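Side-chain contacts in sortase-like protein (Streptococcus suis, PDB 3RE9), which is a class C sortase, a transpeptidase that probably links pilin subunits covalently into pili on the bacterial surface: residues 106-109 with 110-114; 131-134 with 135-139. All blocks are in the same frame, centred on the assembly; numbering follows the deposited sequence.

Interaction 1: residues 106-109 with 110-114; sequences TKVK and IGDTF
Asp112 and Lys109 hold each other through two hydrogen bonds that use backbone and side chain in turn. In the backbone bond, Asp112 N donates back to Lys109 O over 3.1 Å, closing a four-residue reversal. In the second, Lys109 N donates to Asp112 OD2 at 3.0 Å with an N-H...O angle of 163°, and meets the oxygen from above the carboxylate plane. Both polar backbone atoms of Lys109 are thus engaged by one residue. The other carboxylate oxygen, Asp112 OD1, forms a salt bridge with Lys51, which helps to fix the rotation of this buried acid.

Carbon atoms of Lys109 and Val108 flank the bonded oxygen. The aliphatic stem of Lys109 starts almost eclipsed with its own backbone N (chi1 -17°), a twist that brings CG to 3.3 Å from Asp112 OD2. CD and CE continue alongside the carboxylate, and the bend at the last torsion then turns the ammonium away. Lys109 NZ ends 5.3 Å from Asp112 OD2, so the opposite charges are not in contact, though a weak attraction may remain. Val108 approaches from another direction: its CG1, turned anti to the backbone N, lies 4.1 Å from Asp112 OD2 and 4.2 Å from Asp112 CB. Val108 also rests on Val127, Val167 and Ile52 and so belongs to the core beneath the turn.

At the corner itself Ile110 turns its side chain outward from the preceding residues and packs on Val127 and Ile130, while Gly111 takes up a positive phi (103°). Backbone bonds of Gly111 and Asp112 to Val127 secure the end of the reversal to the sheet. This is a type II beta turn with glycine at its third position, reinforced by an aspartate at the fourth, delivering the chain into strand 113-117 of the sortase beta-barrel.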
ATOM      1  N   THR A 106      -2.200  12.068 -10.395  1.00 12.84           N
ATOM      2  CA  THR A 106      -1.464  13.255 -10.780  1.00 13.81           C
ATOM      3  C   THR A 106      -2.113  14.540 -10.225  1.00 14.59           C
ATOM      4  O   THR A 106      -1.452  15.552 -10.085  1.00 15.21           O
ATOM      5  CB  THR A 106      -1.289  13.347 -12.328  1.00 13.44           C
ATOM      6  OG1 THR A 106      -2.526  13.044 -12.985  1.00 13.96           O
ATOM      7  CG2 THR A 106      -0.241  12.382 -12.808  1.00 12.57           C
ATOM      8  N   LYS A 107      -3.398  14.478  -9.893  1.00 15.17           N
ATOM      9  CA  LYS A 107      -4.114  15.605  -9.328  1.00 15.85           C
ATOM     10  C   LYS A 107      -4.042  15.679  -7.794  1.00 15.81           C
ATOM     11  O   LYS A 107      -4.569  16.621  -7.192  1.00 16.28           O
ATOM     12  CB  LYS A 107      -5.575  15.570  -9.776  1.00 16.02           C
ATOM     13  CG  LYS A 107      -5.793  15.626 -11.305  1.00 17.31           C
ATOM     14  CD  LYS A 107      -7.279  15.431 -11.673  1.00 17.56           C
ATOM     15  CE  LYS A 107      -7.472  15.296 -13.202  1.00 20.88           C
ATOM     16  NZ  LYS A 107      -6.557  14.279 -13.946  1.00 22.64           N
ATOM     17  N   VAL A 108      -3.415  14.697  -7.154  1.00 15.46           N
ATOM     18  CA  VAL A 108      -3.286  14.700  -5.697  1.00 15.02           C
ATOM     19  C   VAL A 108      -2.213  15.705  -5.267  1.00 15.25           C
ATOM     20  O   VAL A 108      -1.165  15.796  -5.895  1.00 14.62           O
ATOM     21  CB  VAL A 108      -2.979  13.295  -5.136  1.00 14.51           C
ATOM     22  CG1 VAL A 108      -2.810  13.346  -3.630  1.00 14.17           C
ATOM     23  CG2 VAL A 108      -4.093  12.327  -5.488  1.00 14.42           C
ATOM     24  N   LYS A 109      -2.511  16.449  -4.201  1.00 16.11           N
ATOM     25  CA  LYS A 109      -1.621  17.463  -3.616  1.00 17.35           C
ATOM     26  C   LYS A 109      -1.109  17.069  -2.226  1.00 17.26           C
ATOM     27  O   LYS A 109      -1.707  16.263  -1.485  1.00 16.87           O
ATOM     28  CB  LYS A 109      -2.328  18.833  -3.391  1.00 17.33           C
ATOM     29  CG  LYS A 109      -3.626  19.110  -4.106  1.00 17.76           C
ATOM     30  CD  LYS A 109      -4.268  20.333  -3.493  1.00 19.06           C
ATOM     31  CE  LYS A 109      -5.729  20.440  -3.895  1.00 21.40           C
ATOM     32  NZ  LYS A 109      -5.812  21.226  -5.182  1.00 22.97           N
ATOM     33  N   ILE A 110      -0.022  17.734  -1.857  1.00 17.49           N
ATOM     34  CA  ILE A 110       0.494  17.668  -0.521  1.00 16.95           C
ATOM     35  C   ILE A 110      -0.573  18.306   0.389  1.00 17.82           C
ATOM     36  O   ILE A 110      -1.196  19.343   0.046  1.00 17.67           O
ATOM     37  CB  ILE A 110       1.934  18.280  -0.467  1.00 17.07           C
ATOM     38  CG1 ILE A 110       2.910  17.276  -1.136  1.00 16.09           C
ATOM     39  CG2 ILE A 110       2.328  18.626   0.970  1.00 16.03           C
ATOM     40  CD1 ILE A 110       4.389  17.640  -1.188  1.00 16.03           C
ATOM     41  N   GLY A 111      -0.845  17.644   1.509  1.00 17.46           N
ATOM     42  CA  GLY A 111      -1.862  18.140   2.421  1.00 17.12           C
ATOM     43  C   GLY A 111      -3.150  17.380   2.308  1.00 17.28           C
ATOM     44  O   GLY A 111      -3.952  17.434   3.232  1.00 16.98           O
ATOM     45  N   ASP A 112      -3.354  16.701   1.162  1.00 17.90           N
ATOM     46  CA  ASP A 112      -4.539  15.852   0.901  1.00 17.90           C
ATOM     47  C   ASP A 112      -4.485  14.541   1.679  1.00 17.35           C
ATOM     48  O   ASP A 112      -3.413  14.032   1.996  1.00 18.00           O
ATOM     49  CB  ASP A 112      -4.713  15.523  -0.591  1.00 17.94           C
ATOM     50  CG  ASP A 112      -5.170  16.714  -1.420  1.00 20.63           C
ATOM     51  OD1 ASP A 112      -5.540  17.770  -0.815  1.00 23.61           O
ATOM     52  OD2 ASP A 112      -5.143  16.594  -2.683  1.00 18.82           O
ATOM     53  N   THR A 113      -5.668  13.993   1.923  1.00 16.64           N
ATOM     54  CA  THR A 113      -5.885  12.849   2.777  1.00 15.39           C
ATOM     55  C   THR A 113      -6.411  11.636   1.974  1.00 15.09           C
ATOM     56  O   THR A 113      -7.279  11.771   1.101  1.00 14.98           O
ATOM     57  CB  THR A 113      -6.863  13.243   3.903  1.00 15.01           C
ATOM     58  OG1 THR A 113      -6.232  14.233   4.728  1.00 15.92           O
ATOM     59  CG2 THR A 113      -7.250  12.062   4.779  1.00 15.88           C
ATOM     60  N   PHE A 114      -5.848  10.462   2.255  1.00 13.96           N
ATOM     61  CA  PHE A 114      -6.419   9.227   1.761  1.00 13.02           C
ATOM     62  C   PHE A 114      -6.601   8.242   2.906  1.00 12.60           C
ATOM     63  O   PHE A 114      -5.993   8.402   3.977  1.00 12.62           O
ATOM     64  CB  PHE A 114      -5.670   8.662   0.537  1.00 12.08           C
ATOM     65  CG  PHE A 114      -4.263   8.218   0.808  1.00 11.68           C
ATOM     66  CD1 PHE A 114      -3.182   9.099   0.588  1.00 11.87           C
ATOM     67  CD2 PHE A 114      -3.992   6.893   1.225  1.00  9.15           C
ATOM     68  CE1 PHE A 114      -1.838   8.676   0.821  1.00 10.44           C
ATOM     69  CE2 PHE A 114      -2.667   6.465   1.465  1.00  8.35           C
ATOM     70  CZ  PHE A 114      -1.596   7.359   1.278  1.00  9.66           C
TER

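Interaction 2: residues 131-134 with 135-139; sequences VVAE and PTQFE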
ATOM      1  N   VAL A 131       6.677  12.211  -5.726  1.00 14.15           N
ATOM      2  CA  VAL A 131       7.944  11.982  -6.388  1.00 13.85           C
ATOM      3  C   VAL A 131       7.630  11.312  -7.731  1.00 14.07           C
ATOM      4  O   VAL A 131       6.753  10.458  -7.811  1.00 13.02           O
ATOM      5  CB  VAL A 131       8.893  11.139  -5.467  1.00 13.58           C
ATOM      6  CG1 VAL A 131       9.862  10.282  -6.253  1.00 13.86           C
ATOM      7  CG2 VAL A 131       9.665  12.048  -4.518  1.00 14.20           C
ATOM      8  N   VAL A 132       8.312  11.756  -8.783  1.00 15.13           N
ATOM      9  CA  VAL A 132       8.325  11.039 -10.044  1.00 16.40           C
ATOM     10  C   VAL A 132       9.688  10.350 -10.133  1.00 17.81           C
ATOM     11  O   VAL A 132      10.729  11.018 -10.211  1.00 17.94           O
ATOM     12  CB  VAL A 132       8.040  11.982 -11.253  1.00 16.57           C
ATOM     13  CG1 VAL A 132       8.273  11.273 -12.593  1.00 15.14           C
ATOM     14  CG2 VAL A 132       6.623  12.524 -11.163  1.00 15.30           C
ATOM     15  N   ALA A 133       9.670   9.016 -10.080  1.00 18.80           N
ATOM     16  CA  ALA A 133      10.889   8.202 -10.105  1.00 20.03           C
ATOM     17  C   ALA A 133      10.944   7.241 -11.297  1.00 20.97           C
ATOM     18  O   ALA A 133       9.915   6.875 -11.867  1.00 20.69           O
ATOM     19  CB  ALA A 133      11.029   7.418  -8.803  1.00 19.75           C
ATOM     20  N   GLU A 134      12.156   6.822 -11.651  1.00 21.85           N
ATOM     21  CA  GLU A 134      12.355   5.741 -12.623  1.00 22.77           C
ATOM     22  C   GLU A 134      11.871   4.413 -12.047  1.00 22.11           C
ATOM     23  O   GLU A 134      11.999   4.193 -10.848  1.00 22.56           O
ATOM     24  CB  GLU A 134      13.826   5.643 -13.019  1.00 22.29           C
ATOM     25  CG  GLU A 134      14.274   6.804 -13.903  1.00 24.55           C
ATOM     26  CD  GLU A 134      15.768   6.794 -14.224  1.00 25.81           C
ATOM     27  OE1 GLU A 134      16.535   5.994 -13.597  1.00 27.81           O
ATOM     28  OE2 GLU A 134      16.160   7.605 -15.115  1.00 28.44           O
ATOM     29  N   PRO A 135      11.337   3.516 -12.904  1.00 22.14           N
ATOM     30  CA  PRO A 135      10.699   2.269 -12.486  1.00 22.34           C
ATOM     31  C   PRO A 135      11.542   1.360 -11.573  1.00 22.89           C
ATOM     32  O   PRO A 135      10.995   0.543 -10.824  1.00 23.03           O
ATOM     33  CB  PRO A 135      10.442   1.560 -13.810  1.00 22.34           C
ATOM     34  CG  PRO A 135      10.368   2.643 -14.802  1.00 21.73           C
ATOM     35  CD  PRO A 135      11.343   3.647 -14.373  1.00 21.71           C
ATOM     36  N   THR A 136      12.856   1.479 -11.624  1.00 23.17           N
ATOM     37  CA  THR A 136      13.660   0.614 -10.790  1.00 24.02           C
ATOM     38  C   THR A 136      14.203   1.332  -9.542  1.00 24.53           C
ATOM     39  O   THR A 136      14.929   0.739  -8.757  1.00 24.71           O
ATOM     40  CB  THR A 136      14.754  -0.108 -11.600  1.00 23.91           C
ATOM     41  OG1 THR A 136      15.411   0.838 -12.446  1.00 24.57           O
ATOM     42  CG2 THR A 136      14.132  -1.222 -12.463  1.00 23.38           C
ATOM     43  N   GLN A 137      13.805   2.590  -9.345  1.00 24.70           N
ATOM     44  CA  GLN A 137      14.210   3.348  -8.167  1.00 25.05           C
ATOM     45  C   GLN A 137      13.266   3.162  -6.974  1.00 25.13           C
ATOM     46  O   GLN A 137      12.152   3.695  -6.950  1.00 25.31           O
ATOM     47  CB  GLN A 137      14.357   4.832  -8.508  1.00 25.24           C
ATOM     48  CG  GLN A 137      14.731   5.716  -7.312  1.00 26.42           C
ATOM     49  CD  GLN A 137      15.977   5.245  -6.584  1.00 28.42           C
ATOM     50  OE1 GLN A 137      15.952   4.259  -5.827  1.00 27.40           O
ATOM     51  NE2 GLN A 137      17.080   5.959  -6.796  1.00 28.91           N
ATOM     52  N   PHE A 138      13.748   2.450  -5.962  1.00 25.17           N
ATOM     53  CA  PHE A 138      12.915   2.037  -4.839  1.00 25.08           C
ATOM     54  C   PHE A 138      13.134   2.795  -3.530  1.00 24.66           C
ATOM     55  O   PHE A 138      12.381   2.599  -2.579  1.00 24.40           O
ATOM     56  CB  PHE A 138      13.049   0.517  -4.614  1.00 25.91           C
ATOM     57  CG  PHE A 138      12.350  -0.309  -5.659  1.00 25.86           C
ATOM     58  CD1 PHE A 138      13.008  -0.692  -6.811  1.00 27.32           C
ATOM     59  CD2 PHE A 138      11.021  -0.690  -5.488  1.00 29.32           C
ATOM     60  CE1 PHE A 138      12.363  -1.450  -7.798  1.00 28.73           C
ATOM     61  CE2 PHE A 138      10.348  -1.450  -6.465  1.00 29.95           C
ATOM     62  CZ  PHE A 138      11.027  -1.826  -7.628  1.00 29.32           C
ATOM     63  N   GLU A 139      14.133   3.674  -3.495  1.00 24.18           N
ATOM     64  CA  GLU A 139      14.553   4.372  -2.261  1.00 24.53           C
ATOM     65  C   GLU A 139      13.446   5.085  -1.441  1.00 23.14           C
ATOM     66  O   GLU A 139      13.603   5.289  -0.228  1.00 23.39           O
ATOM     67  CB  GLU A 139      15.682   5.362  -2.582  1.00 24.55           C
ATOM     68  CG  GLU A 139      15.209   6.514  -3.471  1.00 27.24           C
ATOM     69  CD  GLU A 139      16.318   7.417  -3.984  1.00 27.99           C
ATOM     70  OE1 GLU A 139      17.488   7.250  -3.543  1.00 31.34           O
ATOM     71  OE2 GLU A 139      15.993   8.309  -4.830  1.00 32.64           O
TER
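Ala133 and Gln137 face each other across the mouth of a tight turn, their CB atoms 4.2 Å apart. Each of these two side chains starts out toward the opposite arm of the turn, and Ala133 meets the first two carbons of the glutamine. Gln137 CB also lies against the turn's own carbonyl, 3.4 Å from Glu134 O. Gln137 CG, anti to the backbone N, stays alongside the alanine methyl, and the bend at the next torsion (chi2 54°) then carries the amide away from Ala133 and along its own arm. There Gln137 OE1 accepts a nearly straight hydrogen bond from Glu139 N, 3.0 Å long with an angle of 168° at the hydrogen; the donor sits above the amide plane.

At the corner, Glu134 and Pro135 pack as sequence neighbours. Glu134 CB lies 3.5 Å from Pro135 CD, beside the start of the ring, and its CG is anti to the carbonyl carbon. The rest of the glutamate is extended and carries the carboxylate away from the turn. Glu134 also touches His163, and Pro135 rests on Arg164, both on the neighbouring strand 163-172, so the corner leans on the sheet it has just left.

The reversal itself is closed by Gln137 N, which donates to Glu134 O at 2.8 Å and 162°, a type I beta turn with proline at the second position. The pyrrolidine ring holds phi near the value that suits this position, and it brings no N-H of its own to the corner. Chemically, then, a backbone bond and a constrained ring set the bend, while the glutamine amide extends the order two residues further by holding the N-H of Glu139.

Interactions 1 and 2 follow each other along the chain, both at the open end of the hairpin formed by strands 113-117 and 122-133. Residues 106-114 lead into strand 113-117; the chain then returns along strand 122-133, and residues 131-139 carry it out again. Their centres lie 19 Å apart and their nearest atoms about 7 Å, with no direct touch. Strand 122-133 joins them: its middle pairs with the turn of interaction 1, and its end, paired with strand 163-172, runs into interaction 2. The loop begun there continues to strand 148-156, which carries the TLxTC sequence signature of sortases.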